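Local coordinates for putative exported protein (Burkholderia pseudomallei, PDB 4JGB) that probably binds NAD(P)H through a Rossmann-type fold and may act as an oxidoreductase, though its substrate is unknown, at residues K76-V84 with A131-A139; V99-G107 with Y191-G202. One frame throughout, in Å; residues are numbered along the deposited sequence.

Interaction 1 of 2, residues K76-V84 with A131-A139; sequences KQEEASKVV and AVALAHRDA. With SO4 (sulfate ion), chain D; EDO (1,2-ethanediol), chain C.
Ala80, Val83 and Val84 pack on Val132, Ala135 and Ala139 where the loop entering helix 83-97 meets helix 130-143, two helices of a Rossmann-type NAD(P)H-binding fold. Small side chains let the backbones come close: the CA atoms of Ala80 and Val132 are 4.6 Å apart. Ala135 sits at the middle of the contact, its CB 3.3 Å from Ala80 O and also against Val83 CB. With CG1 anti to its own N (chi1 160°), Val83 lays that methyl along helix 130-143, 3.6 Å from Ala135 O and touching Ala139 CB as well. Val84 uses its other branch, CG2, which is 3.5 Å from Ala139 N and rests on Asp138 CB, while Ala80 CB meets Val132 CG1.

The polar part is a single weak hydrogen bond from His136 NE2 to Glu78 OE1, 2.8 Å long but bent to 126° at the hydrogen. The carboxylate arrives at the ring edge with its plane turned 46° from the imidazole.

At the start of 76-84 a sulfate, probably from the crystallisation liquor, is held by Lys76 N, Gln77, Gly74 N after strand 68-71, and Met16 N and Ile17 N of the glycine-rich turn after strand 7-11, where such folds commonly bind dinucleotide phosphates. Gln77 NE2 donates almost straight to sulfate O3 at 3.0 Å, while Gln77 OE1 accepts from ethanediol O1.

Interaction 2 of 2, residues V99-G107 with Y191-G202; sequences VKRVVVVGG and YAIAFVDEIEQG
Arg101, Phe195 and Val103 carry this buried contact, in which helix 191-201 runs nearly antiparallel (163°) to strand 101-105, the axes 9.6 Å apart. Arg101 bends at chi2 (72°), turning the edge of its guanidinium to the C-terminal end of the helix, where backbone carbonyls would favour a positive charge. Its NH2 donates to Glu198 O at 2.9 Å from above the carbonyl plane, while Gly202 N reaches the same oxygen from the opposite face. The salt bridge from NH2 to Glu198 OE2 is equally short but a weak hydrogen bond, with the two flat groups almost perpendicular; OE2 is also taken by Phe204 N. A water joins Arg101 NE to Ile199 O, and Arg101 NH1 binds Asp150 O and Thr152 OG1.

Val103 splits its methyls: CG1 makes a CH-pi contact over one face of Phe195, 3.7 Å from the ring centroid, and CG2 touches Ile199 CG1 and sits over one guanidinium face of Arg101. Val105 CG2 closes the row, 3.7 Å from Phe195 CE2 and near Tyr191 OH, which is hydrogen-bonded to Phe154 O. Strand 101-105 lies between parallel strands 68-71 and 150-155; Phe195 also touches Ala70 of strand 68-71 and Ile21 of helix 16-27.

Interaction 2 is core: it joins the central sheet to helix 188-201, and nine of its ten touching residues are buried. Interaction 1 is partly buried and sets the loop before helix 83-97, with the start of that helix, against helix 130-143, farther from the centre of the chain (about 12 Å, against about 7 Å, between centres). Alanines and valines bring its backbones close together, with one weak polar bond, whereas interaction 2 uses aromatic rings and an arginine whose charge is met by a carboxylate, carbonyls and a water. Helix 83-97 leads directly to strand 101-105. Although their centres are about 18 Å apart, the contacts touch through His136, its CE1 3.4 Å from Gly106 O, just beyond the strand.

Interaction 1 of 2, residues K76-V84 with A131-A139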
loop_
_atom_site.group_PDB
_atom_site.type_symbol
_atom_site.label_atom_id
_atom_site.label_comp_id
_atom_site.label_asym_id
_atom_site.label_seq_id
_atom_site.Cartn_x
_atom_site.Cartn_y
_atom_site.Cartn_z
ATOM N N LYS A 76 -2.231 -10.953 -5.987
ATOM C CA LYS A 76 -1.501 -11.963 -6.779
ATOM C C LYS A 76 0.008 -11.965 -6.481
ATOM O O LYS A 76 0.669 -12.990 -6.624
ATOM C CB LYS A 76 -1.766 -11.805 -8.282
ATOM N N GLN A 77 0.545 -10.837 -6.040
ATOM C CA GLN A 77 1.984 -10.739 -5.800
ATOM C C GLN A 77 2.446 -11.079 -4.380
ATOM O O GLN A 77 3.564 -11.552 -4.180
ATOM C CB GLN A 77 2.481 -9.340 -6.134
ATOM C CG GLN A 77 2.769 -9.115 -7.608
ATOM C CD GLN A 77 3.247 -7.702 -7.854
ATOM O OE1 GLN A 77 4.403 -7.487 -8.195
ATOM N NE2 GLN A 77 2.371 -6.729 -7.638
ATOM N N GLU A 78 1.604 -10.802 -3.397
ATOM C CA GLU A 78 1.994 -10.967 -2.003
ATOM C C GLU A 78 1.995 -12.437 -1.573
ATOM O O GLU A 78 1.249 -13.259 -2.126
ATOM C CB GLU A 78 1.021 -10.202 -1.127
ATOM C CG GLU A 78 -0.385 -10.787 -1.159
ATOM C CD GLU A 78 -1.361 -9.964 -0.358
ATOM O OE1 GLU A 78 -0.895 -9.031 0.336
ATOM O OE2 GLU A 78 -2.581 -10.248 -0.416
ATOM N N GLU A 79 2.827 -12.762 -0.585
ATOM C CA GLU A 79 2.779 -14.075 0.041
ATOM C C GLU A 79 2.642 -13.878 1.543
ATOM O O GLU A 79 3.346 -13.036 2.113
ATOM C CB GLU A 79 4.043 -14.863 -0.270
ATOM C CG GLU A 79 4.215 -15.226 -1.734
ATOM C CD GLU A 79 5.506 -15.984 -1.993
ATOM O OE1 GLU A 79 5.732 -17.035 -1.351
ATOM O OE2 GLU A 79 6.295 -15.533 -2.847
ATOM N N ALA A 80 1.739 -14.636 2.179
ATOM C CA ALA A 80 1.491 -14.491 3.619
ATOM C C ALA A 80 2.811 -14.482 4.405
ATOM O O ALA A 80 3.015 -13.619 5.248
ATOM C CB ALA A 80 0.557 -15.574 4.150
ATOM N N SER A 81 3.714 -15.410 4.090
ATOM C CA SER A 81 4.956 -15.538 4.865
ATOM C C SER A 81 5.967 -14.416 4.619
ATOM O O SER A 81 7.001 -14.384 5.277
ATOM C CB SER A 81 5.615 -16.899 4.622
ATOM O OG SER A 81 5.851 -17.071 3.247
ATOM N N LYS A 82 5.684 -13.508 3.687
ATOM C CA LYS A 82 6.603 -12.418 3.368
ATOM C C LYS A 82 6.101 -11.014 3.727
ATOM O O LYS A 82 6.891 -10.073 3.764
ATOM C CB LYS A 82 6.971 -12.455 1.886
ATOM C CG LYS A 82 7.843 -13.645 1.524
ATOM C CD LYS A 82 8.250 -13.603 0.060
ATOM C CE LYS A 82 9.202 -14.745 -0.217
ATOM N NZ LYS A 82 8.584 -16.012 0.257
ATOM N N VAL A 83 4.795 -10.881 3.963
ATOM C CA VAL A 83 4.162 -9.566 4.189
ATOM C C VAL A 83 4.860 -8.756 5.317
ATOM O O VAL A 83 5.227 -7.585 5.115
ATOM C CB VAL A 83 2.634 -9.709 4.333
ATOM C CG1 VAL A 83 2.016 -8.502 5.027
ATOM C CG2 VAL A 83 1.988 -9.934 2.950
ATOM N N VAL A 84 5.064 -9.361 6.482
ATOM C CA VAL A 84 5.821 -8.677 7.574
ATOM C C VAL A 84 7.267 -8.277 7.181
ATOM O O VAL A 84 7.696 -7.133 7.436
ATOM C CB VAL A 84 5.821 -9.514 8.886
ATOM C CG1 VAL A 84 6.771 -8.917 9.937
ATOM C CG2 VAL A 84 4.401 -9.580 9.432
ATOM N N ALA A 131 -5.110 -16.303 5.945
ATOM C CA ALA A 131 -3.668 -16.345 6.205
ATOM C C ALA A 131 -3.032 -15.002 5.824
ATOM O O ALA A 131 -2.287 -14.423 6.620
ATOM C CB ALA A 131 -3.023 -17.491 5.430
ATOM N N VAL A 132 -3.327 -14.494 4.631
ATOM C CA VAL A 132 -2.825 -13.158 4.259
ATOM C C VAL A 132 -3.418 -12.044 5.127
ATOM O O VAL A 132 -2.732 -11.087 5.421
ATOM C CB VAL A 132 -2.970 -12.779 2.757
ATOM C CG1 VAL A 132 -2.339 -13.831 1.849
ATOM C CG2 VAL A 132 -4.421 -12.489 2.374
ATOM N N ALA A 133 -4.670 -12.169 5.556
ATOM C CA ALA A 133 -5.237 -11.105 6.389
ATOM C C ALA A 133 -4.494 -11.002 7.725
ATOM O O ALA A 133 -4.218 -9.899 8.193
ATOM C CB ALA A 133 -6.741 -11.317 6.609
ATOM N N LEU A 134 -4.172 -12.171 8.301
ATOM C CA LEU A 134 -3.390 -12.271 9.531
ATOM C C LEU A 134 -1.987 -11.688 9.357
ATOM O O LEU A 134 -1.513 -10.998 10.235
ATOM C CB LEU A 134 -3.245 -13.743 10.012
ATOM C CG LEU A 134 -4.523 -14.499 10.364
ATOM C CD1 LEU A 134 -4.251 -15.950 10.779
ATOM C CD2 LEU A 134 -5.290 -13.744 11.427
ATOM N N ALA A 135 -1.312 -12.044 8.270
ATOM C CA ALA A 135 -0.005 -11.450 7.932
ATOM C C ALA A 135 -0.103 -9.911 7.822
ATOM O O ALA A 135 0.764 -9.196 8.352
ATOM C CB ALA A 135 0.521 -12.041 6.637
ATOM N N HIS A 136 -1.160 -9.386 7.177
ATOM C CA HIS A 136 -1.316 -7.921 7.162
ATOM C C HIS A 136 -1.480 -7.358 8.569
ATOM O O HIS A 136 -0.891 -6.315 8.884
ATOM C CB HIS A 136 -2.477 -7.454 6.270
ATOM C CG HIS A 136 -2.188 -7.607 4.823
ATOM N ND1 HIS A 136 -1.170 -6.915 4.198
ATOM C CD2 HIS A 136 -2.737 -8.403 3.885
ATOM C CE1 HIS A 136 -1.126 -7.261 2.925
ATOM N NE2 HIS A 136 -2.073 -8.159 2.709
ATOM N N ARG A 137 -2.262 -8.056 9.400
ATOM C CA ARG A 137 -2.456 -7.640 10.783
ATOM C C ARG A 137 -1.143 -7.461 11.517
ATOM O O ARG A 137 -0.975 -6.467 12.211
ATOM C CB ARG A 137 -3.321 -8.621 11.563
ATOM C CG ARG A 137 -3.241 -8.412 13.080
ATOM C CD ARG A 137 -4.002 -9.498 13.835
ATOM N NE ARG A 137 -5.449 -9.365 13.635
ATOM C CZ ARG A 137 -6.343 -10.295 13.967
ATOM N NH1 ARG A 137 -5.947 -11.440 14.513
ATOM N NH2 ARG A 137 -7.633 -10.086 13.725
ATOM N N ASP A 138 -0.232 -8.426 11.358
ATOM C CA ASP A 138 1.105 -8.351 11.972
ATOM C C ASP A 138 2.004 -7.267 11.366
ATOM O O ASP A 138 2.746 -6.615 12.079
ATOM C CB ASP A 138 1.805 -9.701 11.870
ATOM C CG ASP A 138 1.092 -10.802 12.654
ATOM O OD1 ASP A 138 0.186 -10.490 13.491
ATOM O OD2 ASP A 138 1.446 -11.980 12.406
ATOM N N ALA A 139 1.952 -7.101 10.047
ATOM C CA ALA A 139 2.625 -5.992 9.365
ATOM C C ALA A 139 2.173 -4.660 9.975
ATOM O O ALA A 139 3.001 -3.841 10.380
ATOM C CB ALA A 139 2.347 -6.025 7.870
HETATM S S SO4 D . -1.513 -7.592 -7.751
HETATM O O1 SO4 D . -1.923 -6.173 -7.482
HETATM O O2 SO4 D . -1.276 -7.878 -9.197
HETATM O O3 SO4 D . -0.267 -7.941 -6.990
HETATM O O4 SO4 D . -2.582 -8.503 -7.251
HETATM C C1 EDO C . 6.756 -7.096 -10.275
HETATM O O1 EDO C . 5.922 -5.949 -10.006
HETATM C C2 EDO C . 8.115 -6.600 -10.744
HETATM O O2 EDO C . 8.071 -5.184 -10.563
#

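Interaction 2 of 2, residues V99-G107 with Y191-G202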
loop_
_atom_site.group_PDB
_atom_site.type_symbol
_atom_site.label_atom_id
_atom_site.label_comp_id
_atom_site.label_asym_id
_atom_site.label_seq_id
_atom_site.Cartn_x
_atom_site.Cartn_y
_atom_site.Cartn_z
ATOM N N VAL A 99 14.635 8.568 3.989
ATOM C CA VAL A 99 13.326 8.783 3.366
ATOM C C VAL A 99 12.247 8.709 4.450
ATOM O O VAL A 99 12.178 7.743 5.210
ATOM C CB VAL A 99 13.053 7.728 2.265
ATOM C CG1 VAL A 99 11.584 7.761 1.804
ATOM C CG2 VAL A 99 14.038 7.917 1.104
ATOM N N LYS A 100 11.422 9.741 4.539
ATOM C CA LYS A 100 10.506 9.858 5.653
ATOM C C LYS A 100 9.124 9.293 5.308
ATOM O O LYS A 100 8.437 8.733 6.168
ATOM C CB LYS A 100 10.420 11.327 6.089
ATOM C CG LYS A 100 9.619 11.568 7.360
ATOM C CD LYS A 100 10.516 11.648 8.583
ATOM C CE LYS A 100 9.697 12.023 9.809
ATOM N NZ LYS A 100 8.837 13.218 9.543
ATOM N N ARG A 101 8.720 9.428 4.050
ATOM C CA ARG A 101 7.374 9.033 3.665
ATOM C C ARG A 101 7.392 7.632 3.071
ATOM O O ARG A 101 8.096 7.379 2.095
ATOM C CB ARG A 101 6.768 10.074 2.700
ATOM C CG ARG A 101 5.284 9.872 2.416
ATOM C CD ARG A 101 4.474 10.248 3.631
ATOM N NE ARG A 101 3.052 10.317 3.349
ATOM C CZ ARG A 101 2.151 9.511 3.875
ATOM N NH1 ARG A 101 2.522 8.523 4.698
ATOM N NH2 ARG A 101 0.876 9.694 3.552
ATOM N N VAL A 102 6.639 6.733 3.711
ATOM C CA VAL A 102 6.506 5.310 3.358
ATOM C C VAL A 102 5.009 4.957 3.234
ATOM O O VAL A 102 4.255 5.120 4.192
ATOM C CB VAL A 102 7.120 4.390 4.464
ATOM C CG1 VAL A 102 6.920 2.904 4.153
ATOM C CG2 VAL A 102 8.603 4.677 4.690
ATOM N N VAL A 103 4.563 4.477 2.070
ATOM C CA VAL A 103 3.145 4.097 1.944
ATOM C C VAL A 103 3.052 2.656 1.448
ATOM O O VAL A 103 3.651 2.310 0.418
ATOM C CB VAL A 103 2.291 5.042 1.039
ATOM C CG1 VAL A 103 0.811 4.629 1.047
ATOM C CG2 VAL A 103 2.399 6.492 1.485
ATOM N N VAL A 104 2.330 1.817 2.188
ATOM C CA VAL A 104 2.220 0.388 1.814
ATOM C C VAL A 104 0.770 -0.036 1.574
ATOM O O VAL A 104 -0.157 0.451 2.217
ATOM C CB VAL A 104 2.959 -0.568 2.819
ATOM C CG1 VAL A 104 4.344 -0.044 3.176
ATOM C CG2 VAL A 104 2.211 -0.729 4.127
ATOM N N VAL A 105 0.576 -0.930 0.616
ATOM C CA VAL A 105 -0.715 -1.572 0.398
ATOM C C VAL A 105 -0.951 -2.506 1.580
ATOM O O VAL A 105 -0.131 -3.364 1.877
ATOM C CB VAL A 105 -0.755 -2.312 -0.979
ATOM C CG1 VAL A 105 -1.975 -3.249 -1.113
ATOM C CG2 VAL A 105 -0.752 -1.294 -2.128
ATOM N N GLY A 106 -2.077 -2.307 2.258
ATOM C CA GLY A 106 -2.468 -3.133 3.400
ATOM C C GLY A 106 -3.378 -4.280 3.001
ATOM O O GLY A 106 -3.262 -4.823 1.897
ATOM N N GLY A 107 -4.305 -4.640 3.880
ATOM C CA GLY A 107 -5.212 -5.800 3.655
ATOM C C GLY A 107 -6.625 -5.522 4.191
ATOM O O GLY A 107 -6.795 -5.107 5.322
ATOM N N TYR A 191 -8.747 3.220 -6.250
ATOM C CA TYR A 191 -7.807 2.971 -5.145
ATOM C C TYR A 191 -6.469 3.686 -5.396
ATOM O O TYR A 191 -5.899 4.327 -4.485
ATOM C CB TYR A 191 -7.596 1.468 -4.928
ATOM C CG TYR A 191 -6.533 1.160 -3.892
ATOM C CD1 TYR A 191 -6.869 0.994 -2.538
ATOM C CD2 TYR A 191 -5.191 0.959 -4.278
ATOM C CE1 TYR A 191 -5.884 0.687 -1.595
ATOM C CE2 TYR A 191 -4.201 0.675 -3.340
ATOM C CZ TYR A 191 -4.551 0.540 -2.012
ATOM O OH TYR A 191 -3.571 0.227 -1.099
ATOM N N ALA A 192 -5.996 3.624 -6.639
ATOM C CA ALA A 192 -4.771 4.325 -7.020
ATOM C C ALA A 192 -4.927 5.881 -6.857
ATOM O O ALA A 192 -4.028 6.560 -6.355
ATOM C CB ALA A 192 -4.370 3.938 -8.450
ATOM N N ILE A 193 -6.062 6.440 -7.264
ATOM C CA ILE A 193 -6.327 7.868 -6.949
ATOM C C ILE A 193 -6.147 8.106 -5.437
ATOM O O ILE A 193 -5.383 8.963 -5.052
ATOM C CB ILE A 193 -7.704 8.368 -7.461
ATOM C CG1 ILE A 193 -7.741 8.280 -9.011
ATOM C CG2 ILE A 193 -7.971 9.801 -6.941
ATOM C CD1 ILE A 193 -9.000 8.727 -9.723
ATOM N N ALA A 194 -6.859 7.361 -4.604
ATOM C CA ALA A 194 -6.726 7.466 -3.144
ATOM C C ALA A 194 -5.291 7.369 -2.619
ATOM O O ALA A 194 -4.878 8.159 -1.743
ATOM C CB ALA A 194 -7.618 6.449 -2.433
ATOM N N PHE A 195 -4.535 6.414 -3.168
ATOM C CA PHE A 195 -3.237 6.025 -2.642
ATOM C C PHE A 195 -2.284 7.177 -2.937
ATOM O O PHE A 195 -1.576 7.675 -2.037
ATOM C CB PHE A 195 -2.780 4.708 -3.325
ATOM C CG PHE A 195 -1.522 4.094 -2.752
ATOM C CD1 PHE A 195 -0.255 4.559 -3.125
ATOM C CD2 PHE A 195 -1.597 2.982 -1.914
ATOM C CE1 PHE A 195 0.897 3.947 -2.647
ATOM C CE2 PHE A 195 -0.431 2.376 -1.430
ATOM C CZ PHE A 195 0.813 2.853 -1.817
ATOM N N VAL A 196 -2.310 7.639 -4.189
ATOM C CA VAL A 196 -1.448 8.752 -4.604
ATOM C C VAL A 196 -1.901 10.092 -3.956
ATOM O O VAL A 196 -1.058 10.935 -3.633
ATOM C CB VAL A 196 -1.368 8.849 -6.156
ATOM C CG1 VAL A 196 -0.614 10.102 -6.571
ATOM C CG2 VAL A 196 -0.707 7.600 -6.781
ATOM N N ASP A 197 -3.208 10.289 -3.742
ATOM C CA ASP A 197 -3.687 11.503 -3.005
ATOM C C ASP A 197 -3.055 11.475 -1.605
ATOM O O ASP A 197 -2.647 12.506 -1.064
ATOM C CB ASP A 197 -5.227 11.532 -2.801
ATOM C CG ASP A 197 -6.020 11.910 -4.049
ATOM O OD1 ASP A 197 -5.484 12.427 -5.046
ATOM O OD2 ASP A 197 -7.244 11.699 -4.002
ATOM N N GLU A 198 -2.970 10.288 -1.024
ATOM C CA GLU A 198 -2.485 10.155 0.349
ATOM C C GLU A 198 -0.992 10.421 0.426
ATOM O O GLU A 198 -0.516 11.044 1.376
ATOM C CB GLU A 198 -2.854 8.795 0.982
ATOM C CG GLU A 198 -2.330 8.579 2.423
ATOM C CD GLU A 198 -2.589 9.760 3.378
ATOM O OE1 GLU A 198 -3.527 10.554 3.119
ATOM O OE2 GLU A 198 -1.860 9.887 4.406
ATOM N N ILE A 199 -0.264 9.954 -0.584
ATOM C CA ILE A 199 1.149 10.325 -0.773
ATOM C C ILE A 199 1.351 11.841 -0.764
ATOM O O ILE A 199 2.281 12.331 -0.130
ATOM C CB ILE A 199 1.747 9.716 -2.065
ATOM C CG1 ILE A 199 1.833 8.180 -1.936
ATOM C CG2 ILE A 199 3.123 10.320 -2.376
ATOM C CD1 ILE A 199 2.423 7.484 -3.143
ATOM N N GLU A 200 0.475 12.576 -1.441
ATOM C CA GLU A 200 0.566 14.046 -1.512
ATOM C C GLU A 200 0.050 14.717 -0.241
ATOM O O GLU A 200 0.623 15.682 0.191
ATOM C CB GLU A 200 -0.255 14.584 -2.682
ATOM C CG GLU A 200 0.334 14.278 -4.053
ATOM C CD GLU A 200 -0.700 14.396 -5.156
ATOM O OE1 GLU A 200 -1.832 14.862 -4.879
ATOM O OE2 GLU A 200 -0.380 13.998 -6.300
ATOM N N GLN A 201 -1.037 14.204 0.344
ATOM C CA GLN A 201 -1.780 14.938 1.391
ATOM C C GLN A 201 -1.430 14.596 2.825
ATOM O O GLN A 201 -1.630 15.410 3.728
ATOM C CB GLN A 201 -3.297 14.716 1.220
ATOM C CG GLN A 201 -3.783 15.164 -0.142
ATOM C CD GLN A 201 -5.130 14.611 -0.513
ATOM O OE1 GLN A 201 -5.687 13.753 0.176
ATOM N NE2 GLN A 201 -5.688 15.125 -1.606
ATOM N N GLY A 202 -0.949 13.386 3.056
ATOM C CA GLY A 202 -0.659 12.960 4.420
ATOM C C GLY A 202 -1.828 13.122 5.397
ATOM O O GLY A 202 -1.671 13.699 6.488
HETATM O O HOH W 1 2.144 12.953 2.596
#